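Local structure of uncharacterized protein lp_0118 (Lactobacillus plantarum, 3K2Y) at residues Q69-A72 with T73-D76. The protein is uncharacterized but contains a HIRAN domain and probably binds nucleic acid and perhaps zinc. Numbering follows the deposited sequence.
Sequences QPYA and TLMD
Gln69 O takes two bonds from Thr73 within a short alpha-helix, residues 68-76, which lies against the closed antiparallel barrel of the HIRAN domain. The amide Thr73 N lies 3.0 Å from Gln69 O. The hydroxyl Thr73 OG1 donates to the same oxygen, Gln69 O, also at 3.0 Å, from 41° above the carbonyl plane. With OG1 beside its own backbone N (chi1 -55°), the hydroxyl is set to lean back over the preceding turn, a common way for a helical threonine to use the carbonyl four residues earlier. The regular i to i+4 pattern continues with Leu74 N to Pro70 O at 3.1 Å, Met75 N to Tyr71 O at 2.9 Å and Asp76 N to Ala72 O at 3.2 Å. Asp76 directs OD1 to a salt bridge with Arg39 on strand 34-39, joining the helix to the barrel.

Against the barrel, Ala72, the buried residue of the group, and Met75 pack on Arg39, and Met75 also reaches Leu37 and Leu81. The Tyr71 side chain touches Leu8 and Val11 of strand 4-14 and Leu81 of strand 80-87. Along the helix, Leu74 approaches the Tyr71 ring obliquely, its CD1 methyl 4.4 Å from Tyr71 CD1.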
ATOM      1  N   GLN A  69     -13.360  -4.412  -2.534  1.00 34.38           N
ATOM      2  CA  GLN A  69     -13.897  -5.714  -2.927  1.00 35.12           C
ATOM      3  C   GLN A  69     -14.760  -5.812  -4.184  1.00 32.76           C
ATOM      4  O   GLN A  69     -14.383  -6.486  -5.141  1.00 31.79           O
ATOM      5  CB  GLN A  69     -14.662  -6.324  -1.743  1.00 38.51           C
ATOM      6  CG  GLN A  69     -15.537  -7.515  -2.099  1.00 42.60           C
ATOM      7  CD  GLN A  69     -16.898  -7.453  -1.424  1.00 45.64           C
ATOM      8  OE1 GLN A  69     -16.996  -7.439  -0.194  1.00 45.22           O
ATOM      9  NE2 GLN A  69     -17.958  -7.411  -2.229  1.00 46.40           N
ATOM     10  N   PRO A  70     -15.925  -5.142  -4.202  1.00 31.63           N
ATOM     11  CA  PRO A  70     -16.825  -5.191  -5.362  1.00 30.51           C
ATOM     12  C   PRO A  70     -16.175  -4.927  -6.719  1.00 29.04           C
ATOM     13  O   PRO A  70     -16.211  -5.773  -7.614  1.00 27.80           O
ATOM     14  CB  PRO A  70     -17.887  -4.140  -5.027  1.00 29.62           C
ATOM     15  CG  PRO A  70     -17.886  -4.114  -3.524  1.00 31.22           C
ATOM     16  CD  PRO A  70     -16.411  -4.159  -3.216  1.00 31.21           C
ATOM     17  N   TYR A  71     -15.589  -3.744  -6.865  1.00 25.60           N
ATOM     18  CA  TYR A  71     -14.957  -3.356  -8.117  1.00 25.30           C
ATOM     19  C   TYR A  71     -13.743  -4.218  -8.442  1.00 25.51           C
ATOM     20  O   TYR A  71     -13.457  -4.490  -9.613  1.00 22.45           O
ATOM     21  CB  TYR A  71     -14.589  -1.878  -8.048  1.00 24.95           C
ATOM     22  CG  TYR A  71     -15.780  -1.023  -7.696  1.00 26.36           C
ATOM     23  CD1 TYR A  71     -16.828  -0.854  -8.602  1.00 28.08           C
ATOM     24  CD2 TYR A  71     -15.887  -0.423  -6.443  1.00 26.47           C
ATOM     25  CE1 TYR A  71     -17.950  -0.113  -8.269  1.00 28.88           C
ATOM     26  CE2 TYR A  71     -17.010   0.322  -6.098  1.00 26.32           C
ATOM     27  CZ  TYR A  71     -18.034   0.474  -7.016  1.00 29.32           C
ATOM     28  OH  TYR A  71     -19.142   1.218  -6.689  1.00 33.30           O
ATOM     29  N   ALA A  72     -13.044  -4.656  -7.400  1.00 25.20           N
ATOM     30  CA  ALA A  72     -11.873  -5.505  -7.568  1.00 25.15           C
ATOM     31  C   ALA A  72     -12.292  -6.799  -8.256  1.00 24.10           C
ATOM     32  O   ALA A  72     -11.597  -7.297  -9.142  1.00 24.41           O
ATOM     33  CB  ALA A  72     -11.251  -5.812  -6.213  1.00 26.48           C
ATOM     34  N   THR A  73     -13.439  -7.332  -7.848  1.00 23.96           N
ATOM     35  CA  THR A  73     -13.962  -8.568  -8.424  1.00 24.47           C
ATOM     36  C   THR A  73     -14.404  -8.349  -9.871  1.00 25.48           C
ATOM     37  O   THR A  73     -14.140  -9.182 -10.740  1.00 25.01           O
ATOM     38  CB  THR A  73     -15.160  -9.099  -7.607  1.00 24.88           C
ATOM     39  OG1 THR A  73     -14.772  -9.252  -6.235  1.00 26.85           O
ATOM     40  CG2 THR A  73     -15.622 -10.451  -8.149  1.00 25.14           C
ATOM     41  N   LEU A  74     -15.072  -7.226 -10.129  1.00 24.18           N
ATOM     42  CA  LEU A  74     -15.532  -6.912 -11.482  1.00 24.36           C
ATOM     43  C   LEU A  74     -14.376  -6.757 -12.461  1.00 25.16           C
ATOM     44  O   LEU A  74     -14.455  -7.221 -13.600  1.00 28.52           O
ATOM     45  CB  LEU A  74     -16.361  -5.627 -11.487  1.00 23.81           C
ATOM     46  CG  LEU A  74     -17.682  -5.656 -10.719  1.00 26.75           C
ATOM     47  CD1 LEU A  74     -18.379  -4.307 -10.851  1.00 21.45           C
ATOM     48  CD2 LEU A  74     -18.565  -6.774 -11.262  1.00 22.66           C
ATOM     49  N   MET A  75     -13.307  -6.093 -12.023  1.00 23.46           N
ATOM     50  CA  MET A  75     -12.145  -5.874 -12.876  1.00 22.05           C
ATOM     51  C   MET A  75     -11.438  -7.193 -13.178  1.00 23.02           C
ATOM     52  O   MET A  75     -10.877  -7.365 -14.261  1.00 20.81           O
ATOM     53  CB  MET A  75     -11.181  -4.858 -12.221  1.00 19.15           C
ATOM     54  CG  MET A  75     -11.698  -3.407 -12.262  1.00 16.03           C
ATOM     55  SD  MET A  75     -10.837  -2.137 -11.253  1.00  6.74           S
ATOM     56  CE  MET A  75      -9.490  -1.668 -12.339  1.00  1.39           C
ATOM     57  N   ASP A  76     -11.482  -8.129 -12.231  1.00 26.16           N
ATOM     58  CA  ASP A  76     -10.852  -9.436 -12.431  1.00 26.36           C
ATOM     59  C   ASP A  76     -11.634 -10.274 -13.431  1.00 27.17           C
ATOM     60  O   ASP A  76     -11.114 -11.246 -13.979  1.00 27.68           O
ATOM     61  CB  ASP A  76     -10.744 -10.209 -11.115  1.00 27.25           C
ATOM     62  CG  ASP A  76      -9.636  -9.692 -10.228  1.00 30.26           C
ATOM     63  OD1 ASP A  76      -8.650  -9.141 -10.769  1.00 33.62           O
ATOM     64  OD2 ASP A  76      -9.741  -9.849  -8.992  1.00 30.83           O
TER